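Local coordinates for HTH-type dhaKLM operon transcriptional activator DhaS (Lactococcus lactis, PDB 2IU5), which activates transcription of the dhaKLM operon in complex with DhaQ upon activation by dihydroxyacetone, binding an inverted repeat that partly overlaps the -35 promoter sequence, at residues T14-A19 / L61-E66. The protein carries 1 engineered substitution. Sequence-based numbering, arbitrary orientation.
Sequences TQKIIA and LSWIFE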
ATOM      1  N   THR A  14     -27.837  21.578   5.309  1.00 21.45           N
ATOM      2  CA  THR A  14     -27.575  21.631   6.743  1.00 20.90           C
ATOM      3  C   THR A  14     -26.478  20.657   7.133  1.00 21.46           C
ATOM      4  O   THR A  14     -25.614  20.981   7.939  1.00 19.75           O
ATOM      5  CB  THR A  14     -28.850  21.354   7.566  1.00 23.29           C
ATOM      6  OG1 THR A  14     -29.848  22.329   7.234  1.00 23.86           O
ATOM      7  CG2 THR A  14     -28.550  21.433   9.061  1.00 21.98           C
ATOM      8  N   GLN A  15     -26.512  19.460   6.559  1.00 19.65           N
ATOM      9  CA  GLN A  15     -25.446  18.492   6.798  1.00 20.05           C
ATOM     10  C   GLN A  15     -24.078  19.070   6.491  1.00 19.58           C
ATOM     11  O   GLN A  15     -23.127  18.856   7.250  1.00 20.48           O
ATOM     12  CB  GLN A  15     -25.653  17.198   6.004  1.00 19.93           C
ATOM     13  CG  GLN A  15     -26.916  16.438   6.399  1.00 20.22           C
ATOM     14  CD  GLN A  15     -28.131  16.801   5.557  1.00 21.04           C
ATOM     15  OE1 GLN A  15     -28.350  17.959   5.205  1.00 21.52           O
ATOM     16  NE2 GLN A  15     -28.938  15.803   5.225  1.00 20.61           N
ATOM     17  N   LYS A  16     -23.979  19.802   5.378  1.00 20.03           N
ATOM     18  CA  LYS A  16     -22.694  20.356   4.971  1.00 20.86           C
ATOM     19  C   LYS A  16     -22.203  21.403   5.960  1.00 19.89           C
ATOM     20  O   LYS A  16     -20.997  21.487   6.224  1.00 22.15           O
ATOM     21  CB  LYS A  16     -22.751  20.894   3.531  1.00 21.73           C
ATOM     22  CG  LYS A  16     -22.716  19.763   2.534  1.00 22.26           C
ATOM     23  CD  LYS A  16     -22.735  20.256   1.091  1.00 27.67           C
ATOM     24  CE  LYS A  16     -21.638  19.503   0.339  1.00 30.11           C
ATOM     25  NZ  LYS A  16     -21.219  20.101  -0.965  1.00 35.05           N
ATOM     26  N   ILE A  17     -23.129  22.192   6.500  1.00 18.71           N
ATOM     27  CA  ILE A  17     -22.786  23.203   7.502  1.00 19.73           C
ATOM     28  C   ILE A  17     -22.281  22.540   8.783  1.00 19.91           C
ATOM     29  O   ILE A  17     -21.262  22.949   9.362  1.00 20.24           O
ATOM     30  CB  ILE A  17     -23.983  24.127   7.757  1.00 19.42           C
ATOM     31  CG1 ILE A  17     -24.320  24.937   6.507  1.00 21.36           C
ATOM     32  CG2 ILE A  17     -23.724  25.048   8.953  1.00 21.46           C
ATOM     33  CD1 ILE A  17     -25.630  25.662   6.663  1.00 23.83           C
ATOM     34  N   ILE A  18     -22.999  21.504   9.218  1.00 17.80           N
ATOM     35  CA  ILE A  18     -22.608  20.777  10.428  1.00 18.78           C
ATOM     36  C   ILE A  18     -21.236  20.126  10.213  1.00 19.66           C
ATOM     37  O   ILE A  18     -20.355  20.218  11.057  1.00 19.13           O
ATOM     38  CB  ILE A  18     -23.669  19.722  10.768  1.00 18.88           C
ATOM     39  CG1 ILE A  18     -24.970  20.406  11.198  1.00 18.53           C
ATOM     40  CG2 ILE A  18     -23.174  18.827  11.885  1.00 21.57           C
ATOM     41  CD1 ILE A  18     -26.136  19.413  11.250  1.00 19.99           C
ATOM     42  N   ALA A  19     -21.042  19.466   9.077  1.00 20.17           N
ATOM     43  CA  ALA A  19     -19.749  18.847   8.782  1.00 20.77           C
ATOM     44  C   ALA A  19     -18.581  19.841   8.744  1.00 20.71           C
ATOM     45  O   ALA A  19     -17.472  19.575   9.260  1.00 21.35           O
ATOM     46  CB  ALA A  19     -19.824  18.114   7.434  1.00 22.91           C
ATOM     47  N   LEU A  61     -18.813  11.558  11.248  1.00 19.97           N
ATOM     48  CA  LEU A  61     -17.536  11.201  10.597  1.00 20.94           C
ATOM     49  C   LEU A  61     -17.784  10.318   9.388  1.00 21.46           C
ATOM     50  O   LEU A  61     -17.231  10.573   8.310  1.00 21.79           O
ATOM     51  CB  LEU A  61     -16.605  10.464  11.574  1.00 22.52           C
ATOM     52  CG  LEU A  61     -15.805  11.288  12.580  1.00 24.56           C
ATOM     53  CD1 LEU A  61     -15.026  10.293  13.410  1.00 24.30           C
ATOM     54  CD2 LEU A  61     -14.846  12.214  11.797  1.00 28.02           C
ATOM     55  N   SER A  62     -18.605   9.286   9.551  1.00 20.74           N
ATOM     56  CA  SER A  62     -18.888   8.361   8.459  1.00 21.70           C
ATOM     57  C   SER A  62     -19.420   9.147   7.268  1.00 21.30           C
ATOM     58  O   SER A  62     -19.028   8.917   6.109  1.00 21.30           O
ATOM     59  CB  SER A  62     -19.916   7.333   8.921  1.00 23.68           C
ATOM     60  OG  SER A  62     -19.306   6.434   9.829  1.00 30.01           O
ATOM     61  N   TRP A  63     -20.317  10.087   7.545  1.00 19.78           N
ATOM     62  CA  TRP A  63     -20.927  10.883   6.489  1.00 19.52           C
ATOM     63  C   TRP A  63     -19.874  11.742   5.798  1.00 18.36           C
ATOM     64  O   TRP A  63     -19.846  11.844   4.558  1.00 20.25           O
ATOM     65  CB  TRP A  63     -22.095  11.743   7.038  1.00 19.79           C
ATOM     66  CG  TRP A  63     -22.809  12.418   5.905  1.00 19.65           C
ATOM     67  CD1 TRP A  63     -23.773  11.874   5.126  1.00 21.96           C
ATOM     68  CD2 TRP A  63     -22.598  13.747   5.417  1.00 19.39           C
ATOM     69  NE1 TRP A  63     -24.192  12.768   4.182  1.00 23.95           N
ATOM     70  CE2 TRP A  63     -23.486  13.930   4.334  1.00 19.50           C
ATOM     71  CE3 TRP A  63     -21.754  14.802   5.779  1.00 20.78           C
ATOM     72  CZ2 TRP A  63     -23.562  15.122   3.615  1.00 20.69           C
ATOM     73  CZ3 TRP A  63     -21.827  15.985   5.062  1.00 22.75           C
ATOM     74  CH2 TRP A  63     -22.726  16.134   3.988  1.00 22.21           C
ATOM     75  N   ILE A  64     -18.998  12.360   6.585  1.00 19.26           N
ATOM     76  CA  ILE A  64     -17.941  13.188   6.016  1.00 18.61           C
ATOM     77  C   ILE A  64     -17.071  12.357   5.072  1.00 19.81           C
ATOM     78  O   ILE A  64     -16.751  12.799   3.969  1.00 21.72           O
ATOM     79  CB  ILE A  64     -17.104  13.802   7.134  1.00 19.70           C
ATOM     80  CG1 ILE A  64     -17.876  14.972   7.742  1.00 19.94           C
ATOM     81  CG2 ILE A  64     -15.768  14.303   6.617  1.00 22.69           C
ATOM     82  CD1 ILE A  64     -17.325  15.349   9.128  1.00 22.07           C
ATOM     83  N   PHE A  65     -16.693  11.160   5.502  1.00 20.08           N
ATOM     84  CA  PHE A  65     -15.805  10.328   4.684  1.00 21.50           C
ATOM     85  C   PHE A  65     -16.512   9.992   3.369  1.00 23.12           C
ATOM     86  O   PHE A  65     -15.926  10.083   2.276  1.00 24.82           O
ATOM     87  CB  PHE A  65     -15.491   9.023   5.426  1.00 22.76           C
ATOM     88  CG  PHE A  65     -14.752   9.196   6.730  1.00 24.11           C
ATOM     89  CD1 PHE A  65     -13.951  10.304   6.977  1.00 23.69           C
ATOM     90  CD2 PHE A  65     -14.873   8.226   7.708  1.00 23.37           C
ATOM     91  CE1 PHE A  65     -13.283  10.426   8.199  1.00 26.12           C
ATOM     92  CE2 PHE A  65     -14.213   8.349   8.911  1.00 25.89           C
ATOM     93  CZ  PHE A  65     -13.431   9.438   9.152  1.00 25.81           C
ATOM     94  N   GLU A  66     -17.777   9.602   3.445  1.00 21.98           N
ATOM     95  CA  GLU A  66     -18.475   9.165   2.232  1.00 24.51           C
ATOM     96  C   GLU A  66     -18.707  10.344   1.296  1.00 24.96           C
ATOM     97  O   GLU A  66     -18.506  10.246   0.082  1.00 26.57           O
ATOM     98  CB  GLU A  66     -19.820   8.572   2.603  1.00 27.00           C
ATOM     99  CG  GLU A  66     -19.739   7.236   3.276  1.00 29.22           C
ATOM    100  CD  GLU A  66     -21.113   6.759   3.720  1.00 32.85           C
ATOM    101  OE1 GLU A  66     -22.044   7.591   3.901  1.00 37.14           O
ATOM    102  OE2 GLU A  66     -21.249   5.539   3.887  1.00 34.42           O
TER
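Trp63 reaches from helix 57-73 to Gln15, Lys16 and Ala19 of helix 13-28, and the pair illustrates how one large aromatic side chain can bridge two widely spaced helices. The axes of the two segments stay 10.7 Å apart and run at 106° to each other, a separation bridged largely by the indole. From CB, which points toward the partner helix, the chain leaves with CG anti to the backbone N (chi1 -173°), which swings the indole across, and the turn about CB-CG puts the six-membered ring ahead of the pyrrole part. CE3 passes the methyl of Ala19, and CZ3 lies closest to it, 3.8 Å from Ala19 CB, which sits at the ring edge. At the far end CH2 touches two side chains. Lys16 CG comes up to the edge in the ring plane, 3.9 Å from Trp63 CH2, the two side chains crossing at about a right angle. Farther along, Lys16 NZ makes a salt bridge to Glu71 and a hydrogen bond to the carbonyl of Met8. Gln15 CB instead sits over one face, a CH-pi contact 4.0 Å from the centroid of the six-membered ring and 22° off its normal, offset toward CH2 and CZ2. Phe54 meets the indole edge-to-face. Beside the indole, Ile64 adds a second apolar touch, its CG1 3.7 Å from Ala19 CB, so the methyl rests against both side chains of the other helix. Were Trp63 an alanine, Gln15 CB would probably lose its aromatic face and Lys16 CG its edge partner, leaving the Ala19 methyl with Ile64 alone across this contact. Here the first helix of the DNA-binding bundle packs against the helix that follows the predicted helix-turn-helix and leads on to the C-terminal domain, as in the TetR family.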